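Local coordinates for protein halogenase (Chondromyces crocatus, PDB 3E1T) that uses a bound FAD cofactor to carry out halogenation, probably the chlorination step in the biosynthesis of chondrochloren, at residues Gly47-Pro52 and Ala105-Arg110. Sequence-based numbering, arbitrary orientation.
Sequences GESLLP and AYQVER. With FAD (flavin-adenine dinucleotide), chain C.
Ser49 and Gln107 face each other in a single antiparallel beta bridge, their CA atoms 4.8 Å apart. Val108 N gives an almost straight hydrogen bond to Glu48 O (2.8 Å, 177°). Leu50 N donates to Tyr106 O at 3.2 Å. The bridge forms part of the FAD pocket in this FAD-dependent halogenase, whose sequence belongs to the Rossmann-type tryptophan halogenase family. Ser49 uses its outer backbone edge for the isoalloxazine: its N donates to FAD O4, and its O accepts from FAD N3 (2.7 Å). Gly47 CA lies against the ring at FAD C4X. With OG anti to the backbone N (chi1 -158°), Ser49 donates to Gln107 OE1 at 2.7 Å, in the carbonyl plane on a lone pair. Gln107 NE2 donates a hydrogen bond to Gly208 O, so both ends of the amide are held. Leu50 crosses Val108 at about a right angle, CD1 on CG1 at 3.6 Å, and Phe113 of helix 110-123 touches both. The buried Glu48 carboxylate hydrogen-bonds to Tyr195 and Ser231. A water also joins Glu48 OE1 to Arg110 N at the start of helix 110-123. The Arg110 side chain runs past Gly47 O to the cofactor. Arg110 NH1 forms a salt bridge with Asp114 and also makes a weak hydrogen bond, in the guanidinium plane, to the phosphate oxygen FAD O1A at 3.5 Å.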
ATOM      1  N   GLY A  47      -5.536   3.423   5.290  1.00 33.00           N
ATOM      2  CA  GLY A  47      -4.531   2.372   5.205  1.00 31.99           C
ATOM      3  C   GLY A  47      -4.341   1.654   6.530  1.00 32.10           C
ATOM      4  O   GLY A  47      -3.249   1.669   7.099  1.00 31.53           O
ATOM      5  N   GLU A  48      -5.399   0.967   6.969  1.00 31.46           N
ATOM      6  CA  GLU A  48      -5.568   0.512   8.352  1.00 31.27           C
ATOM      7  C   GLU A  48      -5.287  -0.974   8.588  1.00 31.24           C
ATOM      8  O   GLU A  48      -4.857  -1.370   9.675  1.00 32.10           O
ATOM      9  CB  GLU A  48      -6.985   0.870   8.801  1.00 31.06           C
ATOM     10  CG  GLU A  48      -7.214   2.392   8.861  1.00 31.58           C
ATOM     11  CD  GLU A  48      -8.604   2.824   8.458  1.00 32.70           C
ATOM     12  OE1 GLU A  48      -9.029   3.920   8.883  1.00 34.62           O
ATOM     13  OE2 GLU A  48      -9.278   2.099   7.697  1.00 33.83           O
ATOM     14  N   SER A  49      -5.488  -1.791   7.567  1.00 30.85           N
ATOM     15  CA  SER A  49      -5.308  -3.231   7.697  1.00 30.50           C
ATOM     16  C   SER A  49      -3.879  -3.655   7.356  1.00 30.23           C
ATOM     17  O   SER A  49      -3.397  -3.436   6.240  1.00 29.85           O
ATOM     18  CB  SER A  49      -6.334  -3.971   6.824  1.00 30.41           C
ATOM     19  OG  SER A  49      -6.530  -5.302   7.282  1.00 31.54           O
ATOM     20  N   LEU A  50      -3.213  -4.285   8.320  1.00 29.87           N
ATOM     21  CA  LEU A  50      -1.794  -4.596   8.200  1.00 29.34           C
ATOM     22  C   LEU A  50      -1.506  -6.079   7.947  1.00 29.61           C
ATOM     23  O   LEU A  50      -2.387  -6.926   8.077  1.00 28.93           O
ATOM     24  CB  LEU A  50      -1.030  -4.113   9.444  1.00 29.56           C
ATOM     25  CG  LEU A  50      -1.109  -2.639   9.882  1.00 29.19           C
ATOM     26  CD1 LEU A  50      -0.159  -2.424  11.041  1.00 29.07           C
ATOM     27  CD2 LEU A  50      -0.772  -1.678   8.719  1.00 28.40           C
ATOM     28  N   LEU A  51      -0.254  -6.359   7.586  1.00 29.80           N
ATOM     29  CA  LEU A  51       0.238  -7.697   7.287  1.00 30.33           C
ATOM     30  C   LEU A  51       1.267  -8.128   8.337  1.00 31.05           C
ATOM     31  O   LEU A  51       1.886  -7.274   8.992  1.00 31.14           O
ATOM     32  CB  LEU A  51       0.870  -7.742   5.877  1.00 30.37           C
ATOM     33  CG  LEU A  51       0.010  -7.315   4.672  1.00 29.35           C
ATOM     34  CD1 LEU A  51       0.702  -7.614   3.354  1.00 28.12           C
ATOM     35  CD2 LEU A  51      -1.397  -7.939   4.702  1.00 29.77           C
ATOM     36  N   PRO A  52       1.447  -9.451   8.507  1.00 31.76           N
ATOM     37  CA  PRO A  52       2.423 -10.038   9.422  1.00 32.21           C
ATOM     38  C   PRO A  52       3.885  -9.655   9.145  1.00 32.96           C
ATOM     39  O   PRO A  52       4.676  -9.562  10.086  1.00 32.46           O
ATOM     40  CB  PRO A  52       2.220 -11.551   9.213  1.00 31.97           C
ATOM     41  CG  PRO A  52       0.800 -11.658   8.775  1.00 31.80           C
ATOM     42  CD  PRO A  52       0.649 -10.503   7.845  1.00 31.97           C
ATOM     43  N   ALA A 105      -1.678 -10.059  12.435  1.00 39.75           N
ATOM     44  CA  ALA A 105      -1.354  -8.648  12.308  1.00 39.19           C
ATOM     45  C   ALA A 105      -2.367  -7.821  13.097  1.00 38.82           C
ATOM     46  O   ALA A 105      -3.089  -8.356  13.937  1.00 38.57           O
ATOM     47  CB  ALA A 105      -1.333  -8.232  10.840  1.00 39.00           C
ATOM     48  N   TYR A 106      -2.411  -6.519  12.837  1.00 38.69           N
ATOM     49  CA  TYR A 106      -3.345  -5.644  13.525  1.00 38.81           C
ATOM     50  C   TYR A 106      -4.187  -4.830  12.560  1.00 38.62           C
ATOM     51  O   TYR A 106      -3.810  -4.648  11.397  1.00 38.71           O
ATOM     52  CB  TYR A 106      -2.595  -4.705  14.468  1.00 39.38           C
ATOM     53  CG  TYR A 106      -1.831  -5.377  15.600  1.00 40.69           C
ATOM     54  CD1 TYR A 106      -2.503  -5.999  16.663  1.00 41.86           C
ATOM     55  CD2 TYR A 106      -0.435  -5.353  15.628  1.00 41.43           C
ATOM     56  CE1 TYR A 106      -1.794  -6.599  17.720  1.00 41.81           C
ATOM     57  CE2 TYR A 106       0.282  -5.942  16.672  1.00 42.24           C
ATOM     58  CZ  TYR A 106      -0.403  -6.564  17.713  1.00 42.39           C
ATOM     59  OH  TYR A 106       0.312  -7.143  18.742  1.00 42.99           O
ATOM     60  N   GLN A 107      -5.330  -4.357  13.054  1.00 38.04           N
ATOM     61  CA  GLN A 107      -6.139  -3.355  12.384  1.00 38.35           C
ATOM     62  C   GLN A 107      -5.900  -2.054  13.135  1.00 38.69           C
ATOM     63  O   GLN A 107      -6.263  -1.936  14.312  1.00 38.77           O
ATOM     64  CB  GLN A 107      -7.632  -3.702  12.450  1.00 38.46           C
ATOM     65  CG  GLN A 107      -8.004  -5.127  12.078  1.00 38.05           C
ATOM     66  CD  GLN A 107      -8.009  -5.380  10.579  1.00 38.93           C
ATOM     67  OE1 GLN A 107      -7.307  -4.707   9.820  1.00 37.78           O
ATOM     68  NE2 GLN A 107      -8.795  -6.371  10.145  1.00 37.22           N
ATOM     69  N   VAL A 108      -5.277  -1.084  12.472  1.00 38.77           N
ATOM     70  CA  VAL A 108      -4.776   0.084  13.188  1.00 38.99           C
ATOM     71  C   VAL A 108      -5.445   1.383  12.804  1.00 39.62           C
ATOM     72  O   VAL A 108      -5.749   1.623  11.633  1.00 39.60           O
ATOM     73  CB  VAL A 108      -3.239   0.234  13.046  1.00 38.83           C
ATOM     74  CG1 VAL A 108      -2.537  -1.071  13.391  1.00 39.09           C
ATOM     75  CG2 VAL A 108      -2.837   0.713  11.634  1.00 38.56           C
ATOM     76  N   GLU A 109      -5.674   2.221  13.810  1.00 40.44           N
ATOM     77  CA  GLU A 109      -5.977   3.615  13.580  1.00 41.29           C
ATOM     78  C   GLU A 109      -4.661   4.235  13.140  1.00 41.23           C
ATOM     79  O   GLU A 109      -3.679   4.233  13.880  1.00 41.33           O
ATOM     80  CB  GLU A 109      -6.496   4.273  14.855  1.00 41.56           C
ATOM     81  CG  GLU A 109      -7.978   4.042  15.085  1.00 44.08           C
ATOM     82  CD  GLU A 109      -8.410   4.367  16.497  1.00 46.68           C
ATOM     83  OE1 GLU A 109      -8.300   3.472  17.369  1.00 46.68           O
ATOM     84  OE2 GLU A 109      -8.868   5.514  16.721  1.00 46.91           O
ATOM     85  N   ARG A 110      -4.631   4.723  11.907  1.00 41.56           N
ATOM     86  CA  ARG A 110      -3.382   5.199  11.324  1.00 41.97           C
ATOM     87  C   ARG A 110      -2.815   6.413  12.059  1.00 41.77           C
ATOM     88  O   ARG A 110      -1.602   6.529  12.225  1.00 41.82           O
ATOM     89  CB  ARG A 110      -3.578   5.513   9.853  1.00 41.74           C
ATOM     90  CG  ARG A 110      -2.339   5.361   9.061  1.00 44.03           C
ATOM     91  CD  ARG A 110      -1.898   3.911   8.983  1.00 44.68           C
ATOM     92  NE  ARG A 110      -1.093   3.670   7.790  1.00 47.62           N
ATOM     93  CZ  ARG A 110      -0.598   4.605   6.979  1.00 48.10           C
ATOM     94  NH1 ARG A 110      -0.767   5.898   7.210  1.00 46.88           N
ATOM     95  NH2 ARG A 110       0.111   4.232   5.933  1.00 49.96           N
TER
HETATM   96  PA  FAD C 600       1.761   8.253   3.674  1.00 27.39           P
HETATM   97  O1A FAD C 600       1.145   7.343   4.703  1.00 28.07           O
HETATM   98  O2A FAD C 600       0.794   8.907   2.748  1.00 26.90           O
HETATM   99  O5B FAD C 600       2.563   9.404   4.475  1.00 26.81           O
HETATM  100  C5B FAD C 600       3.312  10.396   3.792  1.00 28.95           C
HETATM  101  C4B FAD C 600       3.545  11.589   4.725  1.00 31.44           C
HETATM  102  O4B FAD C 600       4.189  12.646   4.043  1.00 31.30           O
HETATM  103  C3B FAD C 600       2.225  12.148   5.243  1.00 33.36           C
HETATM  104  O3B FAD C 600       2.284  12.161   6.652  1.00 36.68           O
HETATM  105  C2B FAD C 600       2.154  13.563   4.708  1.00 33.90           C
HETATM  106  O2B FAD C 600       1.649  14.427   5.686  1.00 31.82           O
HETATM  107  C1B FAD C 600       3.608  13.874   4.402  1.00 33.58           C
HETATM  108  N9A FAD C 600       3.837  14.837   3.310  1.00 35.59           N
HETATM  109  C8A FAD C 600       3.152  14.989   2.130  1.00 35.61           C
HETATM  110  N7A FAD C 600       3.743  15.986   1.432  1.00 36.82           N
HETATM  111  C5A FAD C 600       4.797  16.462   2.138  1.00 36.30           C
HETATM  112  C6A FAD C 600       5.739  17.478   1.908  1.00 35.67           C
HETATM  113  N6A FAD C 600       5.637  18.303   0.858  1.00 35.08           N
HETATM  114  N1A FAD C 600       6.709  17.711   2.854  1.00 34.72           N
HETATM  115  C2A FAD C 600       6.749  16.996   4.024  1.00 35.06           C
HETATM  116  N3A FAD C 600       5.811  16.010   4.242  1.00 35.80           N
HETATM  117  C4A FAD C 600       4.861  15.743   3.318  1.00 35.76           C
HETATM  118  N1  FAD C 600      -2.602  -0.018   3.027  1.00 26.79           N
HETATM  119  C2  FAD C 600      -2.589  -1.021   3.956  1.00 27.58           C
HETATM  120  O2  FAD C 600      -1.500  -1.432   4.348  1.00 27.48           O
HETATM  121  N3  FAD C 600      -3.786  -1.548   4.408  1.00 27.48           N
HETATM  122  C4  FAD C 600      -5.002  -1.060   3.940  1.00 28.11           C
HETATM  123  O4  FAD C 600      -6.070  -1.512   4.357  1.00 28.29           O
HETATM  124  C4X FAD C 600      -5.011  -0.050   2.986  1.00 28.01           C
HETATM  125  N5  FAD C 600      -6.198   0.462   2.496  1.00 27.79           N
HETATM  126  C5X FAD C 600      -6.177   1.474   1.555  1.00 27.53           C
HETATM  127  C6  FAD C 600      -7.371   1.994   1.044  1.00 27.51           C
HETATM  128  C7  FAD C 600      -7.338   3.019   0.087  1.00 27.65           C
HETATM  129  C7M FAD C 600      -8.612   3.408  -0.609  1.00 25.87           C
HETATM  130  C8  FAD C 600      -6.113   3.524  -0.365  1.00 27.39           C
HETATM  131  C8M FAD C 600      -6.027   4.477  -1.536  1.00 27.78           C
HETATM  132  C9  FAD C 600      -4.931   3.010   0.156  1.00 27.85           C
HETATM  133  C9A FAD C 600      -4.952   1.986   1.110  1.00 27.85           C
HETATM  134  N10 FAD C 600      -3.761   1.498   1.614  1.00 27.92           N
HETATM  135  C10 FAD C 600      -3.787   0.478   2.541  1.00 27.86           C
HETATM  136  C1' FAD C 600      -2.435   2.127   1.221  1.00 28.31           C
HETATM  137  C2' FAD C 600      -1.829   3.041   2.292  1.00 29.21           C
HETATM  138  O2' FAD C 600      -2.689   4.150   2.453  1.00 28.68           O
HETATM  139  C3' FAD C 600      -0.441   3.543   1.867  1.00 27.50           C
HETATM  140  O3' FAD C 600       0.249   2.554   1.135  1.00 28.41           O
HETATM  141  C4' FAD C 600       0.487   3.929   3.019  1.00 28.28           C
HETATM  142  O4' FAD C 600      -0.092   4.982   3.756  1.00 27.62           O
HETATM  143  C5' FAD C 600       1.832   4.385   2.453  1.00 26.01           C
HETATM  144  O5' FAD C 600       2.566   5.040   3.451  1.00 27.86           O
HETATM  145  P   FAD C 600       3.646   6.171   3.085  1.00 25.76           P
HETATM  146  O1P FAD C 600       4.613   6.310   4.242  1.00 26.39           O
HETATM  147  O2P FAD C 600       4.387   5.809   1.837  1.00 22.01           O
HETATM  148  O3P FAD C 600       2.801   7.474   2.757  1.00 23.76           O
HETATM  149  O   HOH W   1      -6.786   5.449  10.112  1.00 37.09           O